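Local coordinates for protein phiAB6 tailspike (Unidentified phage, PDB 5JS4) that probably binds and fragments the exopolysaccharide of Acinetobacter baumannii as the trimeric beta-helical tailspike of a phage, at residues S583-T587 with K588-K592; F697-D700 with S701-L705. All blocks are in the same frame, centred on the assembly; numbering follows the deposited sequence.

Interaction 1: S583-T587 with K588-K592; sequences SDTYT and KLSRK
The guanidinium of Arg591 lies over Tyr586 and grips the preceding strand through one nitrogen. Its NH1 donates to Asp584 OD2 at 2.9 Å, a salt bridge with the carboxylate and guanidinium planes nearly perpendicular (86°), and also to the backbone oxygen Thr585 O at 3.0 Å. That oxygen has a second donor, Lys592 N, arriving from the opposite face of the carbonyl plane. Asp584 OD2 also accepts a hydrogen bond from a water that in turn accepts from Arg591 NH2, and forms a salt bridge to Arg569 of the second subunit; OD1 accepts from the backbone N of Lys567. A bend at chi2 (73°) puts CD of Arg591 3.8 Å from the Tyr586 ring centroid, a CH-pi contact, with the guanidinium almost parallel to the ring. The Tyr586 hydroxyl reaches Gly594 O of the second subunit. These residues belong to the antiparallel hairpin of strands 579-586 and 591-597, in which Thr585 and Lys592 form a hydrogen-bonded pair, with Thr585 N 2.8 Å from Lys592 O, and Tyr586 and Arg591 the adjoining non-hydrogen-bonded pair. At the turn, Thr587 N donates to Ser590 O (2.9 Å), while Thr587 OG1 accepts from Leu589 N at 3.0 Å and, weakly, from Ser590 N. Lys588 NZ bonds to Ala573 O and His598 ND1 of the second subunit, and Lys592 NZ makes a salt bridge with the C-terminal carboxylate of Ser719.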
ATOM      1  N   SER A 583     -34.266  -8.573 -11.702  1.00  8.84           N
ATOM      2  CA  SER A 583     -34.387  -7.899 -10.409  1.00  8.70           C
ATOM      3  C   SER A 583     -35.294  -8.672  -9.466  1.00  8.31           C
ATOM      4  O   SER A 583     -36.347  -9.159  -9.874  1.00  8.24           O
ATOM      5  CB  SER A 583     -34.949  -6.489 -10.601  1.00  9.53           C
ATOM      6  OG  SER A 583     -34.022  -5.668 -11.283  1.00 11.77           O
ATOM      7  N   ASP A 584     -34.893  -8.767  -8.201  1.00  8.22           N
ATOM      8  CA  ASP A 584     -35.741  -9.387  -7.194  1.00  8.13           C
ATOM      9  C   ASP A 584     -36.562  -8.335  -6.438  1.00  8.51           C
ATOM     10  O   ASP A 584     -36.461  -7.126  -6.698  1.00  9.11           O
ATOM     11  CB  ASP A 584     -34.927 -10.323  -6.272  1.00  8.35           C
ATOM     12  CG  ASP A 584     -34.248  -9.617  -5.104  1.00  8.45           C
ATOM     13  OD1 ASP A 584     -34.126  -8.375  -5.088  1.00  9.18           O
ATOM     14  OD2 ASP A 584     -33.830 -10.344  -4.168  1.00  8.99           O
ATOM     15  N   THR A 585     -37.402  -8.829  -5.535  1.00  8.38           N
ATOM     16  CA  THR A 585     -38.223  -8.005  -4.660  1.00  7.97           C
ATOM     17  C   THR A 585     -38.178  -8.623  -3.267  1.00  7.77           C
ATOM     18  O   THR A 585     -38.377  -9.827  -3.108  1.00  7.81           O
ATOM     19  CB  THR A 585     -39.687  -7.964  -5.135  1.00  8.41           C
ATOM     20  OG1 THR A 585     -39.745  -7.480  -6.483  1.00  9.77           O
ATOM     21  CG2 THR A 585     -40.535  -7.059  -4.241  1.00  8.76           C
ATOM     22  N   TYR A 586     -37.903  -7.802  -2.262  1.00  7.36           N
ATOM     23  CA  TYR A 586     -37.959  -8.247  -0.879  1.00  7.46           C
ATOM     24  C   TYR A 586     -38.364  -7.043  -0.041  1.00  7.62           C
ATOM     25  O   TYR A 586     -37.530  -6.258   0.407  1.00  8.21           O
ATOM     26  CB  TYR A 586     -36.609  -8.821  -0.441  1.00  7.45           C
ATOM     27  CG  TYR A 586     -36.577  -9.572   0.891  1.00  7.59           C
ATOM     28  CD1 TYR A 586     -37.664  -9.590   1.780  1.00  7.50           C
ATOM     29  CD2 TYR A 586     -35.424 -10.243   1.270  1.00  7.73           C
ATOM     30  CE1 TYR A 586     -37.589 -10.272   2.987  1.00  7.36           C
ATOM     31  CE2 TYR A 586     -35.342 -10.917   2.476  1.00  7.87           C
ATOM     32  CZ  TYR A 586     -36.421 -10.931   3.330  1.00  7.35           C
ATOM     33  OH  TYR A 586     -36.317 -11.613   4.525  1.00  7.63           O
ATOM     34  N   THR A 587     -39.672  -6.899   0.122  1.00  7.59           N
ATOM     35  CA  THR A 587     -40.250  -5.857   0.953  1.00  7.78           C
ATOM     36  C   THR A 587     -40.878  -6.519   2.167  1.00  8.48           C
ATOM     37  O   THR A 587     -40.822  -7.737   2.330  1.00  8.86           O
ATOM     38  CB  THR A 587     -41.334  -5.074   0.196  1.00  8.57           C
ATOM     39  OG1 THR A 587     -42.491  -5.901   0.027  1.00  8.36           O
ATOM     40  CG2 THR A 587     -40.828  -4.596  -1.163  1.00  9.16           C
ATOM     41  N   LYS A 588     -41.500  -5.722   3.024  1.00  8.79           N
ATOM     42  CA  LYS A 588     -42.239  -6.286   4.141  1.00  9.11           C
ATOM     43  C   LYS A 588     -43.404  -7.174   3.705  1.00  8.45           C
ATOM     44  O   LYS A 588     -43.836  -8.037   4.467  1.00  8.40           O
ATOM     45  CB  LYS A 588     -42.766  -5.179   5.041  1.00 10.11           C
ATOM     46  CG  LYS A 588     -41.734  -4.641   6.004  1.00 11.39           C
ATOM     47  CD  LYS A 588     -42.375  -3.608   6.904  1.00 12.97           C
ATOM     48  CE  LYS A 588     -41.502  -3.288   8.093  1.00 14.16           C
ATOM     49  NZ  LYS A 588     -42.125  -2.150   8.819  1.00 14.61           N
ATOM     50  N   LEU A 589     -43.914  -6.952   2.493  1.00  8.27           N
ATOM     51  CA  LEU A 589     -45.128  -7.614   2.028  1.00  8.64           C
ATOM     52  C   LEU A 589     -44.955  -8.546   0.827  1.00  8.45           C
ATOM     53  O   LEU A 589     -45.901  -9.236   0.467  1.00 10.27           O
ATOM     54  CB  LEU A 589     -46.194  -6.563   1.699  1.00  9.32           C
ATOM     55  CG  LEU A 589     -46.709  -5.782   2.908  1.00 10.60           C
ATOM     56  CD1 LEU A 589     -47.577  -4.631   2.437  1.00 11.32           C
ATOM     57  CD2 LEU A 589     -47.482  -6.689   3.854  1.00 11.78           C
ATOM     58  N   SER A 590     -43.771  -8.576   0.221  1.00  7.61           N
ATOM     59  CA  SER A 590     -43.575  -9.327  -1.025  1.00  7.97           C
ATOM     60  C   SER A 590     -42.162  -9.871  -1.171  1.00  7.50           C
ATOM     61  O   SER A 590     -41.190  -9.147  -0.977  1.00  7.59           O
ATOM     62  CB  SER A 590     -43.883  -8.421  -2.221  1.00  8.70           C
ATOM     63  OG  SER A 590     -43.723  -9.104  -3.454  1.00 10.55           O
ATOM     64  N   ARG A 591     -42.065 -11.146  -1.544  1.00  7.25           N
ATOM     65  CA  ARG A 591     -40.795 -11.757  -1.912  1.00  7.25           C
ATOM     66  C   ARG A 591     -40.946 -12.401  -3.285  1.00  7.10           C
ATOM     67  O   ARG A 591     -41.740 -13.331  -3.457  1.00  7.12           O
ATOM     68  CB  ARG A 591     -40.358 -12.803  -0.883  1.00  7.43           C
ATOM     69  CG  ARG A 591     -38.945 -13.334  -1.094  1.00  7.91           C
ATOM     70  CD  ARG A 591     -37.913 -12.297  -0.699  1.00  8.02           C
ATOM     71  NE  ARG A 591     -36.518 -12.731  -0.772  1.00  8.27           N
ATOM     72  CZ  ARG A 591     -35.655 -12.424  -1.738  1.00  8.09           C
ATOM     73  NH1 ARG A 591     -36.022 -11.717  -2.802  1.00  8.30           N
ATOM     74  NH2 ARG A 591     -34.399 -12.842  -1.644  1.00  9.10           N
ATOM     75  N   LYS A 592     -40.203 -11.873  -4.258  1.00  7.06           N
ATOM     76  CA  LYS A 592     -40.255 -12.336  -5.644  1.00  7.37           C
ATOM     77  C   LYS A 592     -38.871 -12.305  -6.271  1.00  7.15           C
ATOM     78  O   LYS A 592     -37.973 -11.609  -5.788  1.00  7.40           O
ATOM     79  CB  LYS A 592     -41.167 -11.436  -6.485  1.00  8.33           C
ATOM     80  CG  LYS A 592     -42.633 -11.436  -6.091  1.00  9.06           C
ATOM     81  CD  LYS A 592     -43.403 -10.308  -6.769  1.00  9.37           C
ATOM     82  CE  LYS A 592     -43.448 -10.457  -8.280  1.00  9.73           C
ATOM     83  NZ  LYS A 592     -44.323  -9.417  -8.894  1.00 10.72           N
TER
HETATM   84  O   HOH W   1     -32.427 -12.794  -3.794  1.00 14.79           O
HETATM   85  O   HOH W   2     -42.754  -6.884  -7.758  1.00 31.17           O

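Interaction 2: F697-D700 with S701-L705; sequences FWRD and SSNAL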
ATOM      1  N   PHE A 697     -64.328 -20.905   2.540  1.00  7.88           N
ATOM      2  CA  PHE A 697     -65.540 -21.679   2.790  1.00  8.39           C
ATOM      3  C   PHE A 697     -65.234 -23.130   2.460  1.00  8.40           C
ATOM      4  O   PHE A 697     -64.725 -23.414   1.379  1.00  9.44           O
ATOM      5  CB  PHE A 697     -66.685 -21.214   1.883  1.00  8.84           C
ATOM      6  CG  PHE A 697     -67.163 -19.808   2.146  1.00  9.13           C
ATOM      7  CD1 PHE A 697     -66.381 -18.712   1.797  1.00  9.45           C
ATOM      8  CD2 PHE A 697     -68.411 -19.582   2.712  1.00  9.99           C
ATOM      9  CE1 PHE A 697     -66.829 -17.419   2.029  1.00 10.08           C
ATOM     10  CE2 PHE A 697     -68.865 -18.292   2.938  1.00 10.96           C
ATOM     11  CZ  PHE A 697     -68.069 -17.214   2.601  1.00 10.94           C
ATOM     12  N   TRP A 698     -65.545 -24.037   3.383  1.00  8.09           N
ATOM     13  CA  TRP A 698     -65.308 -25.467   3.196  1.00  7.51           C
ATOM     14  C   TRP A 698     -66.614 -26.244   3.179  1.00  7.40           C
ATOM     15  O   TRP A 698     -67.458 -26.060   4.056  1.00  8.40           O
ATOM     16  CB  TRP A 698     -64.460 -26.017   4.337  1.00  7.25           C
ATOM     17  CG  TRP A 698     -63.026 -25.609   4.333  1.00  7.12           C
ATOM     18  CD1 TRP A 698     -62.428 -24.688   5.142  1.00  7.34           C
ATOM     19  CD2 TRP A 698     -61.993 -26.138   3.498  1.00  7.02           C
ATOM     20  NE1 TRP A 698     -61.087 -24.609   4.864  1.00  7.69           N
ATOM     21  CE2 TRP A 698     -60.795 -25.485   3.850  1.00  7.14           C
ATOM     22  CE3 TRP A 698     -61.963 -27.103   2.482  1.00  7.12           C
ATOM     23  CZ2 TRP A 698     -59.578 -25.768   3.230  1.00  7.48           C
ATOM     24  CZ3 TRP A 698     -60.754 -27.379   1.863  1.00  7.46           C
ATOM     25  CH2 TRP A 698     -59.581 -26.718   2.236  1.00  7.44           C
ATOM     26  N   ARG A 699     -66.763 -27.142   2.208  1.00  7.39           N
ATOM     27  CA  ARG A 699     -67.970 -27.953   2.083  1.00  8.61           C
ATOM     28  C   ARG A 699     -67.653 -29.422   1.808  1.00  9.74           C
ATOM     29  O   ARG A 699     -66.636 -29.744   1.187  1.00 10.22           O
ATOM     30  CB  ARG A 699     -68.875 -27.397   0.981  1.00  8.62           C
ATOM     31  CG  ARG A 699     -69.388 -25.996   1.276  1.00  8.80           C
ATOM     32  CD  ARG A 699     -70.256 -25.452   0.156  1.00  9.31           C
ATOM     33  NE  ARG A 699     -70.642 -24.062   0.414  1.00  9.58           N
ATOM     34  CZ  ARG A 699     -69.882 -22.998   0.157  1.00  9.92           C
ATOM     35  NH1 ARG A 699     -68.674 -23.126  -0.382  1.00  9.99           N
ATOM     36  NH2 ARG A 699     -70.341 -21.779   0.437  1.00 10.44           N
ATOM     37  N   ASP A 700     -68.537 -30.304   2.272  1.00 11.40           N
ATOM     38  CA  ASP A 700     -68.406 -31.746   2.017  1.00 13.71           C
ATOM     39  C   ASP A 700     -68.971 -32.115   0.641  1.00 14.94           C
ATOM     40  O   ASP A 700     -69.404 -31.240  -0.112  1.00 14.49           O
ATOM     41  CB  ASP A 700     -69.060 -32.572   3.143  1.00 15.72           C
ATOM     42  CG  ASP A 700     -70.562 -32.340   3.274  1.00 17.51           C
ATOM     43  OD1 ASP A 700     -71.216 -31.941   2.291  1.00 17.83           O
ATOM     44  OD2 ASP A 700     -71.093 -32.575   4.380  1.00 21.83           O
ATOM     45  N   SER A 701     -68.967 -33.408   0.316  1.00 17.40           N
ATOM     46  CA  SER A 701     -69.408 -33.882  -1.000  1.00 19.29           C
ATOM     47  C   SER A 701     -70.899 -33.646  -1.277  1.00 20.27           C
ATOM     48  O   SER A 701     -71.322 -33.666  -2.434  1.00 23.55           O
ATOM     49  CB  SER A 701     -69.077 -35.367  -1.169  1.00 20.36           C
ATOM     50  OG  SER A 701     -69.692 -36.143  -0.158  1.00 22.28           O
ATOM     51  N   SER A 702     -71.683 -33.424  -0.223  1.00 19.94           N
ATOM     52  CA  SER A 702     -73.094 -33.057  -0.364  1.00 20.52           C
ATOM     53  C   SER A 702     -73.296 -31.536  -0.393  1.00 18.41           C
ATOM     54  O   SER A 702     -74.428 -31.056  -0.355  1.00 19.16           O
ATOM     55  CB  SER A 702     -73.921 -33.679   0.766  1.00 24.26           C
ATOM     56  OG  SER A 702     -73.566 -33.139   2.028  1.00 29.41           O
ATOM     57  N   ASN A 703     -72.186 -30.796  -0.465  1.00 16.87           N
ATOM     58  CA  ASN A 703     -72.180 -29.332  -0.557  1.00 15.65           C
ATOM     59  C   ASN A 703     -72.639 -28.640   0.731  1.00 14.67           C
ATOM     60  O   ASN A 703     -73.095 -27.499   0.697  1.00 15.55           O
ATOM     61  CB  ASN A 703     -73.002 -28.849  -1.768  1.00 16.89           C
ATOM     62  CG  ASN A 703     -72.550 -27.489  -2.287  1.00 16.98           C
ATOM     63  OD1 ASN A 703     -71.354 -27.197  -2.347  1.00 18.11           O
ATOM     64  ND2 ASN A 703     -73.507 -26.654  -2.676  1.00 18.68           N
ATOM     65  N   ALA A 704     -72.495 -29.331   1.861  1.00 13.81           N
ATOM     66  CA  ALA A 704     -72.808 -28.755   3.170  1.00 12.93           C
ATOM     67  C   ALA A 704     -71.545 -28.201   3.818  1.00 11.40           C
ATOM     68  O   ALA A 704     -70.478 -28.809   3.735  1.00 10.85           O
ATOM     69  CB  ALA A 704     -73.439 -29.798   4.074  1.00 13.77           C
ATOM     70  N   LEU A 705     -71.676 -27.055   4.478  1.00 10.51           N
ATOM     71  CA  LEU A 705     -70.550 -26.434   5.169  1.00  9.68           C
ATOM     72  C   LEU A 705     -69.999 -27.366   6.250  1.00  9.95           C
ATOM     73  O   LEU A 705     -70.765 -27.965   7.009  1.00 10.99           O
ATOM     74  CB  LEU A 705     -70.968 -25.087   5.763  1.00  9.99           C
ATOM     75  CG  LEU A 705     -71.197 -24.006   4.699  1.00 10.76           C
ATOM     76  CD1 LEU A 705     -72.059 -22.875   5.239  1.00 11.64           C
ATOM     77  CD2 LEU A 705     -69.873 -23.470   4.176  1.00 10.98           C
TER
HETATM   78  O   HOH W   3     -73.330 -24.169   1.291  1.00 33.40           O
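Asp700 turns its carboxylate back over the chain that follows, and one oxygen gathers much of the turn. With CG lodged between its own backbone N and carbonyl carbon (chi1 62°), OD1 receives Ser702 OG at 2.7 Å and Ala704 N at 2.9 Å, from opposite faces of the carboxylate plane, with a weak third bond from Ser702 N. Two backbone bonds complete this compact end: Asn703 N to Asp700 O (2.8 Å), which closes the type I beta turn from Asp700 to Asn703, and Asp700 N to Ala704 O (2.9 Å), beside the single Arg699-Leu705 bridge. Asn703, with phi 70°, occupies the G1 bulge position. The turn leads out of strand 690-699, and its serines and Asn703 lie exposed. On the looser flank Arg699 runs extended beside Leu705, whose CD2 sits over one face of the guanidinium, 3.7 Å above its plane, and lies 4.4 Å from Phe697 CD2, at the edge of that ring. Asn703 OD1 lies 3.2 Å from Arg699 CD, and a water accepts from Arg699 NE while bonding weakly to Asn703 O. Arg699 NH1 is taken by Gly668 O of the third subunit, and Asn703 packs on Ser701 of that subunit. The chemistry is divided: three donors on OD1, one of them weak, would be expected to favour the charged carboxylate, whereas Arg699 gives NH1 to a neighbouring chain and NE to a water.

Overall arrangement
Both contacts are tight reversals of the chain in the C-terminal part of the tailspike, beyond the parallel beta-helix coils and on the same side of the chain's centre. Interaction 1 comes first, joining strands 579-586 and 591-597 of a six-stranded antiparallel sheet; interaction 2 starts on the end of strand 690-699 of another antiparallel sheet, and its loop leads to strand 708-715, which belongs to the sheet of interaction 1. Their centres are 36 Å apart and their nearest atoms about 22 Å, without touching. Interaction 2 lies farther out, 75 Å from the chain's centre against 42 Å. Each also meets neighbouring subunits, so both turns take part in the trimer interface, at two levels along the spike.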